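Local atomic coordinates of Nitrate/nitrite sensor protein narX (Escherichia coli K12, PDB entry 3EZI), a protein that senses nitrate and nitrite and, as a membrane-bound histidine kinase, signals nitrate to NarL and both ions to NarP. Residues N67-I70 against P71-R75. Sequence-based numbering, arbitrary orientation.
Sequences NELI and PALMR
Pro71 is wedged against the turn before it in helix 55-75: its CG lies 3.7 Å from Asn67 O, and the peptide link to Ile70 brings its CD within 3.4 Å of Ile70 CB. Having no N-H, the proline gives no bond to the preceding turn, and the helix kinks at Pro71, just after a wider pi-type turn at 67-69. With an alanine in its place CG and CD are gone, which would probably leave a gap beside Asn67 O and the Ile70 side chain unpacked on that side. Regular bonding resumes at Ala72, whose N donates to Glu68 O (3.1 Å) and whose small methyl fits beside that carbonyl. Leu73 N then binds Leu69 O at 2.9 Å, and the branched ends of these leucines pack, Leu69 CG on Leu73 CD1 at 3.8 Å. Met74 N bonds to Ile70 O, while the flexible thioether lays SD 3.9 Å from Ile70 CG2, the branch set anti to the backbone N. Arg75 doubles back: its N and NH1 grip Pro71 O from opposite faces, the carbonyl oxygen lying in the guanidinium plane. Within this helical, probably periplasmic sensor domain, Leu69 packs on Val86 and Phe89 of helix 82-99, and Ala72 and Leu73 both touch Val82 at its start.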
ATOM      1  N   ASN A  67       6.938   7.689   4.040  1.00 12.27           N
ATOM      2  CA  ASN A  67       7.691   8.914   3.771  1.00 14.27           C
ATOM      3  C   ASN A  67       7.225   9.783   2.632  1.00 13.17           C
ATOM      4  O   ASN A  67       7.638  10.939   2.523  1.00 14.77           O
ATOM      5  CB  ASN A  67       9.157   8.545   3.541  1.00 15.71           C
ATOM      6  CG  ASN A  67       9.735   7.728   4.677  1.00 19.94           C
ATOM      7  OD1 ASN A  67       9.246   7.789   5.799  1.00 24.46           O
ATOM      8  ND2 ASN A  67      10.786   6.980   4.391  1.00 18.48           N
ATOM      9  N   GLU A  68       6.357   9.263   1.767  1.00 13.01           N
ATOM     10  CA  GLU A  68       5.915  10.052   0.632  1.00 12.06           C
ATOM     11  C   GLU A  68       4.411  10.114   0.440  1.00 12.77           C
ATOM     12  O   GLU A  68       3.813  11.194   0.264  1.00 13.29           O
ATOM     13  CB  GLU A  68       6.605   9.513  -0.660  1.00 17.56           C
ATOM     14  CG  GLU A  68       8.135   9.840  -0.707  1.00 22.31           C
ATOM     15  CD  GLU A  68       8.916   9.178  -1.863  1.00 21.97           C
ATOM     16  OE1 GLU A  68       8.602   9.433  -3.015  1.00 26.91           O
ATOM     17  OE2 GLU A  68       9.846   8.386  -1.602  1.00 31.55           O
ATOM     18  N   LEU A  69       3.778   8.947   0.447  1.00 11.91           N
ATOM     19  CA  LEU A  69       2.334   8.883   0.158  1.00 13.57           C
ATOM     20  C   LEU A  69       1.446   9.445   1.271  1.00 13.30           C
ATOM     21  O   LEU A  69       0.609  10.317   1.031  1.00 15.20           O
ATOM     22  CB  LEU A  69       1.912   7.435  -0.177  1.00 13.37           C
ATOM     23  CG  LEU A  69       0.418   7.290  -0.518  1.00 11.24           C
ATOM     24  CD1 LEU A  69       0.100   8.062  -1.795  1.00 16.40           C
ATOM     25  CD2 LEU A  69       0.071   5.812  -0.656  1.00 15.21           C
ATOM     26  N   ILE A  70       1.598   8.950   2.497  1.00 12.13           N
ATOM     27  CA  ILE A  70       0.772   9.503   3.553  1.00 13.81           C
ATOM     28  C   ILE A  70       1.043  11.028   3.749  1.00 14.57           C
ATOM     29  O   ILE A  70       0.077  11.818   3.910  1.00 14.41           O
ATOM     30  CB  ILE A  70       0.940   8.672   4.838  1.00 13.89           C
ATOM     31  CG1 ILE A  70       0.324   7.273   4.620  1.00 15.28           C
ATOM     32  CG2 ILE A  70       0.318   9.404   6.013  1.00 16.64           C
ATOM     33  CD1 ILE A  70      -1.249   7.274   4.506  1.00 15.22           C
ATOM     34  N   PRO A  71       2.321  11.468   3.752  1.00 12.52           N
ATOM     35  CA  PRO A  71       2.585  12.915   3.922  1.00 13.52           C
ATOM     36  C   PRO A  71       1.866  13.756   2.847  1.00 16.31           C
ATOM     37  O   PRO A  71       1.253  14.795   3.149  1.00 17.14           O
ATOM     38  CB  PRO A  71       4.100  13.007   3.822  1.00 13.81           C
ATOM     39  CG  PRO A  71       4.567  11.717   4.466  1.00 12.64           C
ATOM     40  CD  PRO A  71       3.562  10.674   3.950  1.00 13.99           C
ATOM     41  N   ALA A  72       1.923  13.297   1.602  1.00 14.50           N
ATOM     42  CA  ALA A  72       1.254  13.994   0.511  1.00 15.58           C
ATOM     43  C   ALA A  72      -0.283  13.966   0.662  1.00 17.75           C
ATOM     44  O   ALA A  72      -0.965  14.975   0.387  1.00 18.23           O
ATOM     45  CB  ALA A  72       1.683  13.380  -0.831  1.00 16.05           C
ATOM     46  N   LEU A  73      -0.841  12.834   1.100  1.00 12.63           N
ATOM     47  CA  LEU A  73      -2.301  12.747   1.265  1.00 17.44           C
ATOM     48  C   LEU A  73      -2.792  13.669   2.407  1.00 16.41           C
ATOM     49  O   LEU A  73      -3.899  14.240   2.336  1.00 17.00           O
ATOM     50  CB  LEU A  73      -2.710  11.288   1.515  1.00 15.99           C
ATOM     51  CG  LEU A  73      -2.665  10.367   0.280  1.00 17.61           C
ATOM     52  CD1 LEU A  73      -2.796   8.897   0.736  1.00 20.76           C
ATOM     53  CD2 LEU A  73      -3.838  10.715  -0.691  1.00 16.78           C
ATOM     54  N   MET A  74      -1.965  13.821   3.443  1.00 18.12           N
ATOM     55  CA  MET A  74      -2.325  14.691   4.588  1.00 19.75           C
ATOM     56  C   MET A  74      -2.286  16.176   4.212  1.00 21.88           C
ATOM     57  O   MET A  74      -3.062  16.995   4.736  1.00 22.46           O
ATOM     58  CB  MET A  74      -1.386  14.416   5.780  1.00 21.62           C
ATOM     59  CG  MET A  74      -1.744  13.177   6.552  1.00 24.40           C
ATOM     60  SD  MET A  74      -0.502  12.749   7.797  1.00 28.44           S
ATOM     61  CE  MET A  74      -0.676  14.198   8.948  1.00 30.65           C
ATOM     62  N   ARG A  75      -1.375  16.517   3.311  1.00 18.35           N
ATOM     63  CA  ARG A  75      -1.227  17.881   2.832  1.00 20.72           C
ATOM     64  C   ARG A  75      -2.253  18.275   1.746  1.00 22.50           C
ATOM     65  O   ARG A  75      -2.671  19.431   1.694  1.00 21.12           O
ATOM     66  CB  ARG A  75       0.191  18.093   2.264  1.00 22.15           C
ATOM     67  CG  ARG A  75       1.355  18.257   3.282  1.00 25.24           C
ATOM     68  CD  ARG A  75       2.742  18.160   2.604  1.00 22.35           C
ATOM     69  NE  ARG A  75       3.865  18.401   3.526  1.00 24.40           N
ATOM     70  CZ  ARG A  75       4.254  17.566   4.497  1.00 24.67           C
ATOM     71  NH1 ARG A  75       3.624  16.421   4.699  1.00 23.32           N
ATOM     72  NH2 ARG A  75       5.292  17.884   5.259  1.00 20.46           N
TER